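Local structure of predicted sugar phosphatases of the HAD superfamily (Cytophaga hutchinsonii, 2HX1) at residues E5-L10 with H275-A280; Y14-F19 with D48-T53; S83-K88 with A109-S114; A135-D140 with P163-N168. The protein probably hydrolyses phosphate esters, perhaps of sugars, as a magnesium-binding phosphatase of the haloacid dehalogenase (HAD) superfamily. All blocks are in the same frame, centred on the assembly; numbering follows the deposited sequence.

Contact 1 (E5-L10 with H275-A280)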
loop_
_atom_site.group_PDB
_atom_site.type_symbol
_atom_site.label_atom_id
_atom_site.label_comp_id
_atom_site.label_asym_id
_atom_site.label_seq_id
_atom_site.Cartn_x
_atom_site.Cartn_y
_atom_site.Cartn_z
ATOM N N GLU A 5 -11.617 19.089 -27.627
ATOM C CA GLU A 5 -12.545 18.905 -28.728
ATOM C C GLU A 5 -13.957 19.120 -28.218
ATOM O O GLU A 5 -14.231 18.836 -27.037
ATOM C CB GLU A 5 -12.392 17.486 -29.287
ATOM C CG GLU A 5 -11.075 17.269 -30.020
ATOM C CD GLU A 5 -10.835 15.827 -30.463
ATOM O OE1 GLU A 5 -11.389 15.431 -31.516
ATOM O OE2 GLU A 5 -10.077 15.085 -29.784
ATOM N N SER A 6 -14.861 19.619 -29.073
ATOM C CA SER A 6 -16.259 19.757 -28.655
ATOM C C SER A 6 -16.908 18.397 -28.646
ATOM O O SER A 6 -16.689 17.594 -29.535
ATOM C CB SER A 6 -17.074 20.698 -29.541
ATOM O OG SER A 6 -17.558 20.030 -30.659
ATOM N N PHE A 7 -17.699 18.139 -27.616
ATOM C CA PHE A 7 -18.366 16.864 -27.506
ATOM C C PHE A 7 -19.249 16.626 -28.735
ATOM O O PHE A 7 -19.180 15.561 -29.359
ATOM C CB PHE A 7 -19.140 16.802 -26.195
ATOM C CG PHE A 7 -19.751 15.486 -25.942
ATOM C CD1 PHE A 7 -18.960 14.367 -25.786
ATOM C CD2 PHE A 7 -21.124 15.351 -25.890
ATOM C CE1 PHE A 7 -19.525 13.118 -25.559
ATOM C CE2 PHE A 7 -21.700 14.118 -25.662
ATOM C CZ PHE A 7 -20.882 12.992 -25.499
ATOM N N LYS A 8 -20.023 17.638 -29.137
ATOM C CA LYS A 8 -20.837 17.543 -30.352
ATOM C C LYS A 8 -20.036 17.005 -31.539
ATOM O O LYS A 8 -20.493 16.106 -32.272
ATOM C CB LYS A 8 -21.428 18.912 -30.712
ATOM C CG LYS A 8 -22.484 18.864 -31.824
ATOM C CD LYS A 8 -23.244 20.186 -31.963
ATOM C CE LYS A 8 -24.134 20.214 -33.223
ATOM N NZ LYS A 8 -24.411 21.623 -33.701
ATOM N N SER A 9 -18.835 17.553 -31.723
ATOM C CA SER A 9 -18.017 17.199 -32.889
ATOM C C SER A 9 -17.563 15.707 -32.938
ATOM O O SER A 9 -17.174 15.195 -34.000
ATOM C CB SER A 9 -16.774 18.081 -32.965
ATOM O OG SER A 9 -15.772 17.582 -32.090
ATOM N N LEU A 10 -17.558 15.039 -31.791
ATOM C CA LEU A 10 -17.185 13.623 -31.735
ATOM C C LEU A 10 -18.336 12.705 -32.099
ATOM O O LEU A 10 -18.101 11.611 -32.587
ATOM C CB LEU A 10 -16.652 13.213 -30.333
ATOM C CG LEU A 10 -15.609 14.096 -29.655
ATOM C CD1 LEU A 10 -15.385 13.621 -28.221
ATOM C CD2 LEU A 10 -14.305 14.124 -30.448
ATOM N N HIS A 275 -10.145 11.137 -26.444
ATOM C CA HIS A 275 -10.473 12.542 -26.606
ATOM C C HIS A 275 -10.625 13.222 -25.247
ATOM O O HIS A 275 -10.903 12.561 -24.242
ATOM C CB HIS A 275 -11.807 12.696 -27.326
ATOM C CG HIS A 275 -11.879 12.018 -28.647
ATOM N ND1 HIS A 275 -11.145 12.429 -29.736
ATOM C CD2 HIS A 275 -12.606 10.950 -29.057
ATOM C CE1 HIS A 275 -11.411 11.631 -30.762
ATOM N NE2 HIS A 275 -12.295 10.726 -30.373
ATOM N N ILE A 276 -10.436 14.540 -25.234
ATOM C CA ILE A 276 -10.664 15.345 -24.048
ATOM C C ILE A 276 -11.655 16.413 -24.439
ATOM O O ILE A 276 -11.524 16.992 -25.516
ATOM C CB ILE A 276 -9.371 15.949 -23.458
ATOM C CG1 ILE A 276 -8.364 14.825 -23.183
ATOM C CG2 ILE A 276 -9.709 16.748 -22.148
ATOM C CD1 ILE A 276 -6.960 15.267 -22.789
ATOM N N CYS A 277 -12.690 16.588 -23.612
ATOM C CA CYS A 277 -13.743 17.580 -23.854
ATOM C C CYS A 277 -13.979 18.351 -22.573
ATOM O O CYS A 277 -13.794 17.823 -21.482
ATOM C CB CYS A 277 -15.065 16.911 -24.236
ATOM S SG CYS A 277 -15.032 15.763 -25.614
ATOM N N GLU A 278 -14.404 19.598 -22.705
ATOM C CA GLU A 278 -14.762 20.422 -21.573
ATOM C C GLU A 278 -15.944 19.805 -20.792
ATOM O O GLU A 278 -15.903 19.717 -19.581
ATOM C CB GLU A 278 -15.061 21.851 -22.067
ATOM C CG GLU A 278 -15.986 22.664 -21.160
ATOM C CD GLU A 278 -16.384 23.998 -21.773
ATOM O OE1 GLU A 278 -16.786 24.039 -22.975
ATOM O OE2 GLU A 278 -16.276 25.003 -21.034
ATOM N N SER A 279 -16.992 19.390 -21.499
ATOM C CA SER A 279 -18.123 18.734 -20.876
ATOM C C SER A 279 -18.950 17.952 -21.894
ATOM O O SER A 279 -18.739 18.054 -23.103
ATOM C CB SER A 279 -19.033 19.770 -20.190
ATOM O OG SER A 279 -20.104 20.147 -21.033
ATOM N N ALA A 280 -19.909 17.192 -21.375
ATOM C CA ALA A 280 -20.841 16.431 -22.189
ATOM C C ALA A 280 -22.061 17.241 -22.591
ATOM O O ALA A 280 -22.941 16.726 -23.296
ATOM C CB ALA A 280 -21.288 15.145 -21.443
HETATM O O HOH W 1 -8.986 15.513 -27.469
HETATM O O HOH W 2 -15.162 20.421 -25.328
HETATM O O HOH W 3 -18.040 19.885 -25.066
#
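At the outer strand of the parallel sheet that carries the magnesium site, Glu5 and the short helix 7-10 lie against strand 275-277. Glu5 N donates to Ile276 O at 3.0 Å, and the Glu5 carboxylate reaches back to His275, whose ND1 donates to OE2 at 2.9 Å. That bond is not flat: carboxylate and imidazole planes stand 75° apart, and ND1 meets OE2 from above the carboxylate plane. Leu10 CD2 packs over the centre of one imidazole face, 3.6 Å from the centroid. On the far side of His275, NE2 is bonded to Tyr14 OH, so both ring nitrogens are engaged. The N-terminal segment thus flanks the last strand of a Rossmann-like HAD core. Ser6 is the N-cap of its helix, OG accepting from Ser9 N, and Phe7, with CG anti to its backbone N (chi1 -175°), turns its ring inward, where Ala280 CA sits over one face. Cys277 SG lies near the plane of that ring at its edge and also packs on Leu10 CD1 at 3.4 Å. Three waters bridge the segments; one joins Glu5 OE2 to Ile276 N, and another links Phe7 N with Ser279 O.

Contact 2 (Y14-F19 with D48-T53)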
loop_
_atom_site.group_PDB
_atom_site.type_symbol
_atom_site.label_atom_id
_atom_site.label_comp_id
_atom_site.label_asym_id
_atom_site.label_seq_id
_atom_site.Cartn_x
_atom_site.Cartn_y
_atom_site.Cartn_z
ATOM N N TYR A 14 -19.665 7.675 -33.795
ATOM C CA TYR A 14 -20.084 6.632 -32.849
ATOM C C TYR A 14 -21.513 6.176 -33.021
ATOM O O TYR A 14 -22.385 6.971 -33.291
ATOM C CB TYR A 14 -19.850 7.134 -31.421
ATOM C CG TYR A 14 -18.398 7.456 -31.206
ATOM C CD1 TYR A 14 -17.457 6.451 -31.174
ATOM C CD2 TYR A 14 -17.967 8.768 -31.072
ATOM C CE1 TYR A 14 -16.123 6.732 -30.998
ATOM C CE2 TYR A 14 -16.634 9.068 -30.906
ATOM C CZ TYR A 14 -15.707 8.044 -30.876
ATOM O OH TYR A 14 -14.369 8.342 -30.700
ATOM N N LYS A 15 -21.730 4.879 -32.818
ATOM C CA LYS A 15 -23.049 4.268 -32.884
ATOM C C LYS A 15 -23.745 4.229 -31.520
ATOM O O LYS A 15 -24.963 4.187 -31.460
ATOM C CB LYS A 15 -22.929 2.872 -33.505
ATOM C CG LYS A 15 -22.486 2.949 -34.968
ATOM C CD LYS A 15 -22.385 1.578 -35.621
ATOM C CE LYS A 15 -21.696 1.628 -36.977
ATOM N NZ LYS A 15 -21.204 0.264 -37.451
ATOM N N CYS A 16 -22.978 4.262 -30.428
ATOM C CA CYS A 16 -23.579 4.368 -29.087
ATOM C C CYS A 16 -22.669 5.112 -28.144
ATOM O O CYS A 16 -21.446 5.028 -28.270
ATOM C CB CYS A 16 -23.872 2.989 -28.522
ATOM S SG CYS A 16 -24.937 2.995 -27.068
ATOM N N ILE A 17 -23.267 5.890 -27.242
ATOM C CA ILE A 17 -22.528 6.568 -26.187
ATOM C C ILE A 17 -22.786 5.830 -24.869
ATOM O O ILE A 17 -23.925 5.450 -24.574
ATOM C CB ILE A 17 -22.950 8.089 -26.052
ATOM C CG1 ILE A 17 -23.083 8.752 -27.423
ATOM C CG2 ILE A 17 -21.949 8.884 -25.214
ATOM C CD1 ILE A 17 -21.758 8.814 -28.195
ATOM N N PHE A 18 -21.727 5.591 -24.102
ATOM C CA PHE A 18 -21.848 5.213 -22.691
ATOM C C PHE A 18 -21.469 6.422 -21.826
ATOM O O PHE A 18 -20.386 6.955 -21.960
ATOM C CB PHE A 18 -20.934 4.031 -22.293
ATOM C CG PHE A 18 -21.194 2.734 -23.046
ATOM C CD1 PHE A 18 -22.304 2.544 -23.841
ATOM C CD2 PHE A 18 -20.324 1.664 -22.889
ATOM C CE1 PHE A 18 -22.515 1.338 -24.501
ATOM C CE2 PHE A 18 -20.530 0.473 -23.579
ATOM C CZ PHE A 18 -21.635 0.313 -24.351
ATOM N N PHE A 19 -22.402 6.852 -20.974
ATOM C CA PHE A 19 -22.203 7.987 -20.093
ATOM C C PHE A 19 -22.012 7.501 -18.650
ATOM O O PHE A 19 -22.843 6.774 -18.161
ATOM C CB PHE A 19 -23.437 8.897 -20.108
ATOM C CG PHE A 19 -23.601 9.738 -21.363
ATOM C CD1 PHE A 19 -22.828 10.863 -21.577
ATOM C CD2 PHE A 19 -24.558 9.429 -22.286
ATOM C CE1 PHE A 19 -22.991 11.634 -22.691
ATOM C CE2 PHE A 19 -24.717 10.199 -23.415
ATOM C CZ PHE A 19 -23.967 11.309 -23.599
ATOM N N ASP A 48 -28.099 5.945 -30.112
ATOM C CA ASP A 48 -28.277 5.193 -28.880
ATOM C C ASP A 48 -27.330 5.676 -27.790
ATOM O O ASP A 48 -26.249 6.228 -28.069
ATOM C CB ASP A 48 -28.070 3.693 -29.138
ATOM C CG ASP A 48 -29.171 3.113 -30.018
ATOM O OD1 ASP A 48 -30.337 3.148 -29.565
ATOM O OD2 ASP A 48 -28.883 2.682 -31.169
ATOM N N TYR A 49 -27.742 5.461 -26.542
ATOM C CA TYR A 49 -26.871 5.718 -25.426
ATOM C C TYR A 49 -27.301 4.831 -24.255
ATOM O O TYR A 49 -28.430 4.332 -24.226
ATOM C CB TYR A 49 -26.924 7.211 -25.045
ATOM C CG TYR A 49 -28.197 7.522 -24.327
ATOM C CD1 TYR A 49 -28.322 7.253 -22.965
ATOM C CD2 TYR A 49 -29.310 8.013 -25.018
ATOM C CE1 TYR A 49 -29.503 7.466 -22.302
ATOM C CE2 TYR A 49 -30.529 8.254 -24.343
ATOM C CZ TYR A 49 -30.607 7.971 -22.981
ATOM O OH TYR A 49 -31.762 8.172 -22.267
ATOM N N TYR A 50 -26.373 4.617 -23.324
ATOM C CA TYR A 50 -26.648 4.036 -22.013
ATOM C C TYR A 50 -25.948 4.877 -20.986
ATOM O O TYR A 50 -24.959 5.564 -21.299
ATOM C CB TYR A 50 -26.121 2.621 -21.865
ATOM C CG TYR A 50 -26.822 1.603 -22.704
ATOM C CD1 TYR A 50 -28.004 1.003 -22.270
ATOM C CD2 TYR A 50 -26.298 1.221 -23.937
ATOM C CE1 TYR A 50 -28.653 0.043 -23.066
ATOM C CE2 TYR A 50 -26.928 0.299 -24.718
ATOM C CZ TYR A 50 -28.101 -0.290 -24.288
ATOM O OH TYR A 50 -28.686 -1.226 -25.090
ATOM N N ILE A 51 -26.446 4.792 -19.757
ATOM C CA ILE A 51 -25.739 5.286 -18.593
ATOM C C ILE A 51 -25.132 4.062 -17.920
ATOM O O ILE A 51 -25.842 3.094 -17.676
ATOM C CB ILE A 51 -26.705 6.051 -17.635
ATOM C CG1 ILE A 51 -27.175 7.350 -18.317
ATOM C CG2 ILE A 51 -26.037 6.291 -16.302
ATOM C CD1 ILE A 51 -28.278 8.070 -17.645
ATOM N N VAL A 52 -23.824 4.099 -17.666
ATOM C CA VAL A 52 -23.084 2.986 -17.088
ATOM C C VAL A 52 -22.475 3.580 -15.806
ATOM O O VAL A 52 -21.608 4.460 -15.862
ATOM C CB VAL A 52 -21.996 2.480 -18.034
ATOM C CG1 VAL A 52 -21.215 1.375 -17.391
ATOM C CG2 VAL A 52 -22.630 2.044 -19.348
ATOM N N THR A 53 -22.973 3.111 -14.669
ATOM C CA THR A 53 -22.725 3.729 -13.405
ATOM C C THR A 53 -22.377 2.677 -12.357
ATOM O O THR A 53 -22.946 1.561 -12.368
ATOM C CB THR A 53 -23.973 4.503 -12.959
ATOM O OG1 THR A 53 -23.732 5.139 -11.691
ATOM C CG2 THR A 53 -25.184 3.581 -12.844
#
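A sulfur-aromatic contact marks this parallel strand pairing: Cys16 SG lies 3.8 Å from Tyr50 CD2 and approaches the Tyr50 ring obliquely. A chi1 of -167° leans the Cys16 thiol across toward strand 48-53, where it also touches Asp48 CB. Phe18 runs side by side with Tyr50, both pointing the same way, and its CE1 comes within 3.8 Å of Tyr50 CD2; Val52 CG2 closes on Phe18 CB. On the other face of the sheet, Phe19 crosses Tyr49 at about a right angle, Tyr49 CB lying at the edge of the Phe19 ring, while Ile17 CG2 sits over a face of that ring. The axes of the two short strands, 16-19 and 48-53, run parallel at an angle of 17°, and the backbones share four hydrogen bonds, among them Tyr50 N to Ile17 O and Phe19 N to Tyr50 O, both 2.9 Å. These are neighbouring strands of the HAD core sheet. Helix 208-218 covers the Cys16, Phe18 and Tyr50 face. Regular backbone bonding together with apolar packing on both faces makes this a buried part of the sheet core, and strand 16-19 runs from it directly into Asp20, a magnesium ligand.

Contact 3 (S83-K88 with A109-S114)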
loop_
_atom_site.group_PDB
_atom_site.type_symbol
_atom_site.label_atom_id
_atom_site.label_comp_id
_atom_site.label_asym_id
_atom_site.label_seq_id
_atom_site.Cartn_x
_atom_site.Cartn_y
_atom_site.Cartn_z
ATOM N N SER A 83 -23.878 -1.178 -11.511
ATOM C CA SER A 83 -23.116 -2.281 -10.923
ATOM C C SER A 83 -23.971 -3.055 -9.918
ATOM O O SER A 83 -23.700 -4.224 -9.648
ATOM C CB SER A 83 -21.809 -1.803 -10.302
ATOM O OG SER A 83 -22.055 -0.994 -9.189
ATOM N N GLY A 84 -25.032 -2.437 -9.408
ATOM C CA GLY A 84 -25.976 -3.161 -8.557
ATOM C C GLY A 84 -26.604 -4.371 -9.230
ATOM O O GLY A 84 -26.974 -5.345 -8.555
HETATM N N MSE A 85 -26.702 -4.333 -10.559
HETATM C CA MSE A 85 -27.211 -5.481 -11.307
HETATM C C MSE A 85 -26.258 -6.674 -11.198
HETATM O O MSE A 85 -26.697 -7.832 -11.121
HETATM C CB MSE A 85 -27.431 -5.099 -12.764
HETATM C CG MSE A 85 -28.577 -4.078 -12.928
HETATM SE SE MSE A 85 -28.512 -3.058 -14.584
HETATM C CE MSE A 85 -28.361 -4.567 -15.894
ATOM N N ILE A 86 -24.953 -6.396 -11.182
ATOM C CA ILE A 86 -23.970 -7.443 -11.064
ATOM C C ILE A 86 -24.053 -8.065 -9.683
ATOM O O ILE A 86 -24.052 -9.297 -9.537
ATOM C CB ILE A 86 -22.522 -6.954 -11.262
ATOM C CG1 ILE A 86 -22.332 -6.266 -12.618
ATOM C CG2 ILE A 86 -21.568 -8.150 -11.132
ATOM C CD1 ILE A 86 -20.997 -5.566 -12.736
ATOM N N THR A 87 -24.122 -7.214 -8.669
ATOM C CA THR A 87 -24.233 -7.662 -7.292
ATOM C C THR A 87 -25.429 -8.603 -7.115
ATOM O O THR A 87 -25.297 -9.656 -6.526
ATOM C CB THR A 87 -24.431 -6.489 -6.362
ATOM O OG1 THR A 87 -23.279 -5.649 -6.415
ATOM C CG2 THR A 87 -24.655 -6.949 -4.939
ATOM N N LYS A 88 -26.583 -8.185 -7.612
ATOM C CA LYS A 88 -27.805 -8.957 -7.544
ATOM C C LYS A 88 -27.618 -10.332 -8.155
ATOM O O LYS A 88 -28.013 -11.322 -7.553
ATOM C CB LYS A 88 -28.940 -8.231 -8.284
ATOM C CG LYS A 88 -30.337 -8.808 -8.061
ATOM C CD LYS A 88 -31.399 -7.696 -8.156
ATOM C CE LYS A 88 -32.837 -8.205 -7.933
ATOM N NZ LYS A 88 -33.064 -8.792 -6.580
ATOM N N ALA A 109 -31.293 -1.486 0.238
ATOM C CA ALA A 109 -31.340 -2.947 0.330
ATOM C C ALA A 109 -32.512 -3.588 -0.423
ATOM O O ALA A 109 -32.454 -4.763 -0.738
ATOM C CB ALA A 109 -31.405 -3.335 1.774
ATOM N N ASN A 110 -33.562 -2.815 -0.693
ATOM C CA ASN A 110 -34.817 -3.329 -1.281
ATOM C C ASN A 110 -34.660 -4.030 -2.638
ATOM O O ASN A 110 -35.227 -5.107 -2.884
ATOM C CB ASN A 110 -35.841 -2.185 -1.401
ATOM C CG ASN A 110 -36.645 -1.954 -0.103
ATOM O OD1 ASN A 110 -36.689 -2.811 0.803
ATOM N ND2 ASN A 110 -37.306 -0.793 -0.027
ATOM N N TYR A 111 -33.867 -3.422 -3.506
ATOM C CA TYR A 111 -33.557 -3.991 -4.819
ATOM C C TYR A 111 -32.962 -5.400 -4.744
ATOM O O TYR A 111 -33.121 -6.189 -5.681
ATOM C CB TYR A 111 -32.547 -3.087 -5.529
ATOM C CG TYR A 111 -32.115 -3.503 -6.932
ATOM C CD1 TYR A 111 -33.063 -3.827 -7.930
ATOM C CD2 TYR A 111 -30.765 -3.496 -7.288
ATOM C CE1 TYR A 111 -32.657 -4.175 -9.248
ATOM C CE2 TYR A 111 -30.350 -3.827 -8.593
ATOM C CZ TYR A 111 -31.292 -4.180 -9.561
ATOM O OH TYR A 111 -30.850 -4.502 -10.830
ATOM N N LEU A 112 -32.251 -5.717 -3.661
ATOM C CA LEU A 112 -31.569 -7.031 -3.589
ATOM C C LEU A 112 -32.444 -8.110 -2.953
ATOM O O LEU A 112 -32.101 -9.300 -3.017
ATOM C CB LEU A 112 -30.221 -6.917 -2.869
ATOM C CG LEU A 112 -29.121 -6.099 -3.559
ATOM C CD1 LEU A 112 -27.903 -5.990 -2.631
ATOM C CD2 LEU A 112 -28.715 -6.725 -4.870
ATOM N N VAL A 113 -33.571 -7.706 -2.367
ATOM C CA VAL A 113 -34.532 -8.656 -1.776
ATOM C C VAL A 113 -34.896 -9.758 -2.791
ATOM O O VAL A 113 -35.092 -9.489 -3.989
ATOM C CB VAL A 113 -35.787 -7.877 -1.288
ATOM C CG1 VAL A 113 -36.975 -8.782 -1.029
ATOM C CG2 VAL A 113 -35.428 -7.059 -0.045
ATOM N N SER A 114 -34.930 -11.006 -2.325
ATOM C CA SER A 114 -35.269 -12.139 -3.193
ATOM C C SER A 114 -35.711 -13.361 -2.381
ATOM O O SER A 114 -35.650 -13.354 -1.144
ATOM C CB SER A 114 -34.080 -12.488 -4.099
ATOM O OG SER A 114 -32.981 -12.940 -3.340
#
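Lys88 carries the tight part of this contact, lying across Tyr111 with its aliphatic chain and ending on the backbone. Its CD sits over one face of the Tyr111 ring, 3.9 Å from the centroid and offset toward the rim, in a CH-pi contact. The chain stays extended until chi4 (62°) bends the ammonium round to Tyr111 O, to which NZ donates at 2.8 Å in the carbonyl plane. One side chain therefore grips both the ring and the main chain of the same residue. The ammonium is too far from the ring for more than a weak cation-pi attraction. A chi1 of -179° carries the Tyr111 ring out from its own main chain to helix 83-94, where CE2 lies 3.7 Å from Gly84 O. Met85, a selenomethionine modelled in two conformers, also borders the Tyr111 hydroxyl. Next to the lysine chain, Leu112 CD2 packs on Lys88 CA at 3.6 Å and also meets Thr87 CG2 at 4.1 Å, forming the buried side. The loose rim is at Val113, which is exposed and contributes little. Asn110 to Val113 form a type I turn. The turn rests on Met119 of strand 117-121, through Leu112 and Val113, whereas helix 83-94 is bordered by Phe202 of strand 199-202, which touches Thr87, and by Phe212 of helix 208-218, which touches Met85.

Contact 4 (A135-D140 with P163-N168). With EDO (1,2-ethanediol), chain N.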
loop_
_atom_site.group_PDB
_atom_site.type_symbol
_atom_site.label_atom_id
_atom_site.label_comp_id
_atom_site.label_asym_id
_atom_site.label_seq_id
_atom_site.Cartn_x
_atom_site.Cartn_y
_atom_site.Cartn_z
ATOM N N ALA A 135 -23.375 -13.640 3.360
ATOM C CA ALA A 135 -22.698 -12.596 2.586
ATOM C C ALA A 135 -22.870 -11.246 3.268
ATOM O O ALA A 135 -23.794 -11.032 4.075
ATOM C CB ALA A 135 -23.217 -12.531 1.099
ATOM N N LEU A 136 -21.982 -10.332 2.923
ATOM C CA LEU A 136 -22.065 -8.948 3.366
ATOM C C LEU A 136 -22.051 -8.062 2.133
ATOM O O LEU A 136 -21.163 -8.210 1.295
ATOM C CB LEU A 136 -20.859 -8.609 4.247
ATOM C CG LEU A 136 -20.623 -7.125 4.542
ATOM C CD1 LEU A 136 -21.767 -6.599 5.430
ATOM C CD2 LEU A 136 -19.252 -6.921 5.189
ATOM N N VAL A 137 -23.002 -7.138 2.028
ATOM C CA VAL A 137 -22.947 -6.102 0.970
ATOM C C VAL A 137 -22.876 -4.694 1.522
ATOM O O VAL A 137 -23.605 -4.345 2.443
ATOM C CB VAL A 137 -24.115 -6.235 -0.007
ATOM C CG1 VAL A 137 -24.029 -7.561 -0.656
ATOM C CG2 VAL A 137 -25.465 -6.112 0.711
ATOM N N LEU A 138 -21.974 -3.894 0.968
ATOM C CA LEU A 138 -21.872 -2.462 1.270
ATOM C C LEU A 138 -22.614 -1.657 0.174
ATOM O O LEU A 138 -22.286 -1.751 -1.008
ATOM C CB LEU A 138 -20.396 -2.046 1.406
ATOM C CG LEU A 138 -19.862 -1.992 2.845
ATOM C CD1 LEU A 138 -20.217 -3.293 3.553
ATOM C CD2 LEU A 138 -18.367 -1.740 2.877
ATOM N N LEU A 139 -23.660 -0.924 0.569
ATOM C CA LEU A 139 -24.608 -0.326 -0.408
ATOM C C LEU A 139 -24.663 1.207 -0.368
ATOM O O LEU A 139 -24.864 1.849 -1.411
ATOM C CB LEU A 139 -26.032 -0.855 -0.187
ATOM C CG LEU A 139 -26.261 -2.359 -0.353
ATOM C CD1 LEU A 139 -27.609 -2.693 0.208
ATOM C CD2 LEU A 139 -26.176 -2.769 -1.833
ATOM N N ASP A 140 -24.542 1.773 0.828
ATOM C CA ASP A 140 -24.700 3.219 1.025
ATOM C C ASP A 140 -23.895 3.634 2.275
ATOM O O ASP A 140 -23.813 2.893 3.226
ATOM C CB ASP A 140 -26.191 3.556 1.170
ATOM C CG ASP A 140 -26.504 5.026 0.931
ATOM O OD1 ASP A 140 -26.038 5.868 1.708
ATOM O OD2 ASP A 140 -27.248 5.353 -0.021
ATOM N N PRO A 163 -18.364 -13.903 1.237
ATOM C CA PRO A 163 -17.990 -12.792 0.365
ATOM C C PRO A 163 -18.415 -11.424 0.920
ATOM O O PRO A 163 -19.520 -11.270 1.443
ATOM C CB PRO A 163 -18.735 -13.107 -0.937
ATOM C CG PRO A 163 -19.899 -13.878 -0.521
ATOM C CD PRO A 163 -19.417 -14.735 0.629
ATOM N N ALA A 164 -17.512 -10.456 0.847
ATOM C CA ALA A 164 -17.816 -9.065 1.132
ATOM C C ALA A 164 -17.800 -8.326 -0.207
ATOM O O ALA A 164 -16.785 -8.362 -0.925
ATOM C CB ALA A 164 -16.799 -8.465 2.104
ATOM N N ILE A 165 -18.932 -7.701 -0.550
ATOM C CA ILE A 165 -19.166 -7.086 -1.879
ATOM C C ILE A 165 -19.429 -5.564 -1.744
ATOM O O ILE A 165 -20.184 -5.109 -0.865
ATOM C CB ILE A 165 -20.394 -7.764 -2.576
ATOM C CG1 ILE A 165 -20.183 -9.262 -2.748
ATOM C CG2 ILE A 165 -20.697 -7.194 -3.986
ATOM C CD1 ILE A 165 -21.462 -9.987 -3.045
ATOM N N VAL A 166 -18.842 -4.768 -2.626
ATOM C CA VAL A 166 -19.183 -3.351 -2.732
ATOM C C VAL A 166 -19.099 -2.928 -4.200
ATOM O O VAL A 166 -18.330 -3.503 -4.956
ATOM C CB VAL A 166 -18.209 -2.475 -1.829
ATOM C CG1 VAL A 166 -16.743 -2.532 -2.341
ATOM C CG2 VAL A 166 -18.694 -1.009 -1.730
ATOM N N ALA A 167 -19.876 -1.917 -4.585
ATOM C CA ALA A 167 -19.705 -1.199 -5.864
ATOM C C ALA A 167 -18.396 -0.418 -5.814
ATOM O O ALA A 167 -18.082 0.206 -4.797
ATOM C CB ALA A 167 -20.844 -0.217 -6.090
ATOM N N ASN A 168 -17.664 -0.424 -6.916
ATOM C CA ASN A 168 -16.345 0.198 -6.972
ATOM C C ASN A 168 -16.461 1.705 -7.136
ATOM O O ASN A 168 -15.989 2.268 -8.127
ATOM C CB ASN A 168 -15.539 -0.384 -8.122
ATOM C CG ASN A 168 -14.077 -0.034 -8.027
ATOM O OD1 ASN A 168 -13.507 -0.078 -6.953
ATOM N ND2 ASN A 168 -13.464 0.314 -9.149
HETATM C C1 EDO N . -26.907 10.629 -0.004
HETATM O O1 EDO N . -25.588 11.190 -0.081
HETATM C C2 EDO N . -26.832 9.123 -0.191
HETATM O O2 EDO N . -25.508 8.627 0.092
#
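This is a parallel strand pairing inside the second, five-stranded sheet, between the two strands of a beta-alpha-beta unit made by strand 133-138, helix 146-159 and strand 164-167. The axes of strands 135-138 and 164-167 make an angle of 20°, and three hydrogen bonds join them: Leu136 N to Pro163 O at 3.0 Å, Ile165 N to Leu136 O at 2.9 Å and Leu138 N to Ile165 O at 2.8 Å. The last is almost straight, with an angle of 177° at the hydrogen. Leu136 thus uses both its N-H and its carbonyl toward the same segment, on Pro163 and Ile165, while Val137, between Leu136 and Leu138, bonds through its backbone to strand 98-103. Side chains pair along both faces. Val137 and Ile165 stand side by side and point the same way, Val137 CG1 lying 4.1 Å from Ile165 CB. On the other face Leu136 CD2 approaches Ala164 CB, and Leu138 CB meets Val166 CG2, the branch of the valine turned across to the leucine, at 3.7 Å. At the start of the pair, Ala135 CB rests on Pro163 CG at 3.9 Å. Beyond the strand ends the chains diverge, and Asp140 OD1 accepts from O2 of a 1,2-ethanediol, probably a crystallisation additive, at 3.2 Å, and from Glu142 N. Helix 83-94 covers the Val137 and Ile165 face through Ile91, Thr87 and Tyr90, and strand 199-202 flanks strand 164-167, with Phe199 touching both Leu138 and Ala164.

How the contacts relate
Contacts 1 and 2 share the six-stranded parallel sheet bearing the magnesium site, their centres 15 Å apart; Phe7 and Ala280 of contact 1 pack on Phe19 of contact 2. Contacts 3 and 4 form a second group, 10 Å apart between centres: Ser83 and Thr87 pack on Ala167 and Ile165 of strand 164-167, and Leu112 on Leu139 just beyond strand 133-138. The centre of contact 1 is about 34 Å from the centres of both. Contacts 2 and 3 touch through a probable hydrogen bond, Ser83 N to Thr53 O, 3.0 Å. Segments near both ends of the chain thus come together on the metal-bearing sheet, with contacts 2, 3 and 4 following in series between them in sequence.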